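Local coordinates for metal-bound toxin (Helicobacter pylori, PDB 4NRN), which probably cleaves RNA as the RelE-family (YafQ-type) toxin of a toxin-antitoxin system and binds two zinc ions, at residues Lys8-Asp11 against Lys12-Ile16; Asp23-Leu26 against Leu27-Val30. One frame throughout, in Å; residues are numbered along the deposited sequence.

Contact 1: Lys8-Asp11 against Lys12-Ile16; sequences KKFD and KDLKI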
loop_
_atom_site.group_PDB
_atom_site.type_symbol
_atom_site.label_atom_id
_atom_site.label_comp_id
_atom_site.label_asym_id
_atom_site.label_seq_id
_atom_site.Cartn_x
_atom_site.Cartn_y
_atom_site.Cartn_z
ATOM N N LYS A 8 -9.115 8.840 -0.759
ATOM C CA LYS A 8 -9.728 9.197 -2.040
ATOM C C LYS A 8 -8.698 9.180 -3.185
ATOM O O LYS A 8 -9.050 8.876 -4.324
ATOM C CB LYS A 8 -10.445 10.557 -1.970
ATOM C CG LYS A 8 -11.627 10.622 -1.005
ATOM C CD LYS A 8 -12.308 12.002 -1.070
ATOM C CE LYS A 8 -13.390 12.162 0.010
ATOM N NZ LYS A 8 -14.067 13.508 -0.008
ATOM N N LYS A 9 -7.434 9.491 -2.879
ATOM C CA LYS A 9 -6.364 9.452 -3.886
ATOM C C LYS A 9 -6.011 8.018 -4.242
ATOM O O LYS A 9 -5.788 7.704 -5.404
ATOM C CB LYS A 9 -5.094 10.172 -3.414
ATOM C CG LYS A 9 -5.233 11.667 -3.247
ATOM C CD LYS A 9 -3.987 12.248 -2.581
ATOM C CE LYS A 9 -4.200 13.700 -2.144
ATOM N NZ LYS A 9 -3.278 14.105 -1.045
ATOM N N PHE A 10 -5.944 7.153 -3.236
ATOM C CA PHE A 10 -5.694 5.747 -3.486
ATOM C C PHE A 10 -6.747 5.163 -4.419
ATOM O O PHE A 10 -6.423 4.430 -5.356
ATOM C CB PHE A 10 -5.676 4.942 -2.190
ATOM C CG PHE A 10 -5.557 3.463 -2.416
ATOM C CD1 PHE A 10 -4.319 2.843 -2.386
ATOM C CD2 PHE A 10 -6.682 2.696 -2.687
ATOM C CE1 PHE A 10 -4.204 1.473 -2.604
ATOM C CE2 PHE A 10 -6.577 1.328 -2.911
ATOM C CZ PHE A 10 -5.333 0.717 -2.868
ATOM N N ASP A 11 -8.012 5.469 -4.150
ATOM C CA ASP A 11 -9.093 4.939 -4.971
ATOM C C ASP A 11 -8.903 5.343 -6.438
ATOM O O ASP A 11 -9.052 4.520 -7.343
ATOM C CB ASP A 11 -10.458 5.383 -4.425
ATOM C CG ASP A 11 -10.767 4.779 -3.053
ATOM O OD1 ASP A 11 -10.209 3.710 -2.724
ATOM O OD2 ASP A 11 -11.567 5.375 -2.301
ATOM N N LYS A 12 -8.544 6.599 -6.676
ATOM C CA LYS A 12 -8.289 7.032 -8.042
ATOM C C LYS A 12 -7.089 6.299 -8.650
ATOM O O LYS A 12 -7.157 5.848 -9.792
ATOM C CB LYS A 12 -8.127 8.549 -8.130
ATOM C CG LYS A 12 -9.404 9.311 -7.798
ATOM C CD LYS A 12 -9.150 10.800 -7.641
ATOM C CE LYS A 12 -10.427 11.557 -7.286
ATOM N NZ LYS A 12 -10.800 11.407 -5.851
ATOM N N ASP A 13 -6.005 6.174 -7.886
ATOM C CA ASP A 13 -4.804 5.456 -8.338
ATOM C C ASP A 13 -5.141 4.057 -8.857
ATOM O O ASP A 13 -4.659 3.628 -9.906
ATOM C CB ASP A 13 -3.791 5.313 -7.195
ATOM C CG ASP A 13 -3.130 6.618 -6.828
ATOM O OD1 ASP A 13 -3.295 7.612 -7.576
ATOM O OD2 ASP A 13 -2.432 6.651 -5.786
ATOM N N LEU A 14 -5.963 3.344 -8.095
ATOM C CA LEU A 14 -6.300 1.968 -8.405
ATOM C C LEU A 14 -7.202 1.876 -9.632
ATOM O O LEU A 14 -6.917 1.109 -10.557
ATOM C CB LEU A 14 -6.970 1.315 -7.202
ATOM C CG LEU A 14 -7.225 -0.187 -7.296
ATOM C CD1 LEU A 14 -5.921 -0.961 -7.455
ATOM C CD2 LEU A 14 -7.993 -0.654 -6.069
ATOM N N LYS A 15 -8.285 2.657 -9.626
ATOM C CA LYS A 15 -9.210 2.758 -10.759
ATOM C C LYS A 15 -8.434 2.890 -12.064
ATOM O O LYS A 15 -8.648 2.136 -13.019
ATOM C CB LYS A 15 -10.119 3.975 -10.571
ATOM C CG LYS A 15 -11.332 4.011 -11.468
ATOM C CD LYS A 15 -12.460 3.132 -10.923
ATOM C CE LYS A 15 -13.670 3.117 -11.866
ATOM N NZ LYS A 15 -14.726 2.148 -11.441
ATOM N N ILE A 16 -7.525 3.860 -12.076
ATOM C CA ILE A 16 -6.608 4.095 -13.183
ATOM C C ILE A 16 -5.747 2.861 -13.498
ATOM O O ILE A 16 -5.652 2.441 -14.656
ATOM C CB ILE A 16 -5.711 5.320 -12.863
ATOM C CG1 ILE A 16 -6.557 6.601 -12.867
ATOM C CG2 ILE A 16 -4.557 5.437 -13.840
ATOM C CD1 ILE A 16 -5.967 7.763 -12.064
HETATM O O HOH W 1 -12.053 8.546 -4.824
#

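Contact 2: Asp23-Leu26 against Leu27-Val30; sequences DLKL and LYKV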
loop_
_atom_site.group_PDB
_atom_site.type_symbol
_atom_site.label_atom_id
_atom_site.label_comp_id
_atom_site.label_asym_id
_atom_site.label_seq_id
_atom_site.Cartn_x
_atom_site.Cartn_y
_atom_site.Cartn_z
ATOM N N ASP A 23 -3.174 -6.315 -11.886
ATOM C CA ASP A 23 -3.836 -7.480 -11.297
ATOM C C ASP A 23 -4.248 -7.212 -9.849
ATOM O O ASP A 23 -3.406 -7.122 -8.960
ATOM C CB ASP A 23 -2.916 -8.701 -11.357
ATOM C CG ASP A 23 -3.649 -9.997 -11.069
ATOM O OD1 ASP A 23 -4.828 -9.931 -10.661
ATOM O OD2 ASP A 23 -3.054 -11.084 -11.252
ATOM N N LEU A 24 -5.545 -7.099 -9.597
ATOM C CA LEU A 24 -5.999 -6.777 -8.248
ATOM C C LEU A 24 -5.597 -7.856 -7.246
ATOM O O LEU A 24 -5.454 -7.605 -6.055
ATOM C CB LEU A 24 -7.510 -6.550 -8.234
ATOM C CG LEU A 24 -7.914 -5.218 -8.876
ATOM C CD1 LEU A 24 -9.383 -5.203 -9.271
ATOM C CD2 LEU A 24 -7.590 -4.062 -7.949
ATOM N N LYS A 25 -5.396 -9.066 -7.736
ATOM C CA LYS A 25 -5.041 -10.169 -6.864
ATOM C C LYS A 25 -3.660 -9.948 -6.240
ATOM O O LYS A 25 -3.369 -10.453 -5.147
ATOM C CB LYS A 25 -5.132 -11.492 -7.633
ATOM C CG LYS A 25 -6.548 -11.793 -8.155
ATOM C CD LYS A 25 -6.560 -12.841 -9.286
ATOM C CE LYS A 25 -7.871 -12.785 -10.082
ATOM N NZ LYS A 25 -7.818 -13.519 -11.382
ATOM N N LEU A 26 -2.815 -9.187 -6.933
ATOM C CA LEU A 26 -1.519 -8.810 -6.384
ATOM C C LEU A 26 -1.740 -7.949 -5.149
ATOM O O LEU A 26 -1.104 -8.147 -4.120
ATOM C CB LEU A 26 -0.704 -8.038 -7.419
ATOM C CG LEU A 26 0.631 -7.399 -7.008
ATOM C CD1 LEU A 26 1.485 -8.347 -6.171
ATOM C CD2 LEU A 26 1.398 -6.934 -8.250
ATOM N N LEU A 27 -2.661 -6.999 -5.270
ATOM C CA LEU A 27 -3.026 -6.103 -4.177
ATOM C C LEU A 27 -3.666 -6.835 -2.996
ATOM O O LEU A 27 -3.272 -6.614 -1.850
ATOM C CB LEU A 27 -3.977 -5.003 -4.682
ATOM C CG LEU A 27 -4.467 -4.007 -3.632
ATOM C CD1 LEU A 27 -3.333 -3.113 -3.186
ATOM C CD2 LEU A 27 -5.622 -3.186 -4.185
ATOM N N TYR A 28 -4.656 -7.690 -3.277
ATOM C CA TYR A 28 -5.357 -8.431 -2.222
ATOM C C TYR A 28 -4.380 -9.227 -1.379
ATOM O O TYR A 28 -4.546 -9.341 -0.173
ATOM C CB TYR A 28 -6.372 -9.434 -2.784
ATOM C CG TYR A 28 -7.380 -8.923 -3.789
ATOM C CD1 TYR A 28 -7.933 -7.649 -3.686
ATOM C CD2 TYR A 28 -7.814 -9.742 -4.823
ATOM C CE1 TYR A 28 -8.874 -7.196 -4.616
ATOM C CE2 TYR A 28 -8.746 -9.303 -5.750
ATOM C CZ TYR A 28 -9.275 -8.035 -5.642
ATOM O OH TYR A 28 -10.202 -7.611 -6.564
ATOM N N LYS A 29 -3.380 -9.806 -2.034
ATOM C CA LYS A 29 -2.436 -10.688 -1.371
ATOM C C LYS A 29 -1.537 -9.893 -0.430
ATOM O O LYS A 29 -1.329 -10.284 0.718
ATOM C CB LYS A 29 -1.612 -11.449 -2.414
ATOM C CG LYS A 29 -0.571 -12.391 -1.838
ATOM C CD LYS A 29 -0.323 -13.567 -2.776
ATOM C CE LYS A 29 0.183 -13.122 -4.141
ATOM N NZ LYS A 29 1.658 -12.936 -4.147
ATOM N N VAL A 30 -1.024 -8.766 -0.915
ATOM C CA VAL A 30 -0.192 -7.882 -0.096
ATOM C C VAL A 30 -0.973 -7.190 1.035
ATOM O O VAL A 30 -0.524 -7.165 2.183
ATOM C CB VAL A 30 0.545 -6.819 -0.963
ATOM C CG1 VAL A 30 1.457 -5.949 -0.090
ATOM C CG2 VAL A 30 1.350 -7.490 -2.076
#

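Contact 1: Lys8-Asp11 against Lys12-Ile16
F10 lies side by side with L14, one turn on along helix 8-19 of this RelE-type toxin, the two side chains pointing the same way. Ring atom CE2 of F10 meets the methyl CD2 of L14 at 4.0 Å, approaching the ring obliquely. Both residues carry CG anti to the backbone N (chi1 174° in F10, -172° in L14), which swings them to the same flank, where F10 meets L80 and both meet L83 of strand 77-84 and L27 of helix 24-35. The backbone keeps i to i+4 bonds: N of D13 to O of K9 at 2.9 Å, N of L14 to O of F10 at 3.0 Å, and N of K15 to O of D11 at 3.0 Å. The D13 carboxylate lies back against the preceding turn, CG 3.2 Å from O of K9, a meeting of two acceptor groups and not a hydrogen bond; its OD2 is taken by the R82 side chain in a salt bridge and by the backbone N of L83, tying the helix to strand 77-84. D11 turns to the start of the helix, where OD1 is hydrogen-bonded to T6 OG1; the same oxygen lies in the plane of the F10 ring, at its edge. The helix is amphipathic: F10 and L14 face the fold, while K8, K12 and K15 are exposed. K12 is extended until its last torsion, chi4 78°, which bends the ammonium back toward the preceding turn. That bend brings NZ within 3.4 Å of O of K8 in a weak bond; the same oxygen also takes a weak bond from the backbone N of K12, and a water donates to it from 3.1 Å.

Contact 2: Asp23-Leu26 against Leu27-Val30
The carbonyl O of L24 accepts N of Y28 at 2.9 Å, nearly along the C=O axis, and also lies under the Y28 ring, 3.2 Å from its plane and over its centre. Y28 thus covers the first turn of helix 24-35: its chi1 of -52° sets CG beside the backbone N and lays the ring back along the preceding turn. The phenol end reaches CB of L24, 3.3 Å from OH, while CD2 passes 3.5 Å from CA of K25. Before this turn D23 is the N-cap, its OD1 accepting N of K25 at 3.1 Å from well above the carboxylate plane. The helical bonds that follow are longer: N of K29 to O of K25 spans 3.2 Å, with the donor 39° out of the carbonyl plane, and N of V30 to O of L26 spans 3.3 Å. L26 and V30 run side by side, CD1 of L26 lying 4.2 Å from CG2 of V30. K29 curls at its last two torsions, and its NZ is hydrogen-bonded to Y44 OH. The helix is two-sided: Y28 and K25 are exposed, whereas L27 and V30 are buried. L24 and L27 pack on L14 of helix 8-19, F10 joining at L27 and V18 at L24, while V30 rests on L61, just beyond strand 56-60.

In the fold
Contacts 1 and 2 each span successive turns of a helix, and the two helices, 8-19 and 24-35, follow one another in the chain and pack together. CD1 of L14 comes within 3.6 Å of CD2 of L24. Contact 1 is mostly at the surface, with one buried residue, F10; contact 2 is partly buried through L27 and V30. Their polar chemistry also differs: in contact 1 an aspartate, D13, reaches outside the helix to R82 of strand 77-84, whereas contact 2 has a capped start and a tyrosine ring laid over its own backbone. The side chain of V30 is about 8 Å from that of H60, a zinc ligand, while that of D13 is about 12 Å from those of E58 and H86.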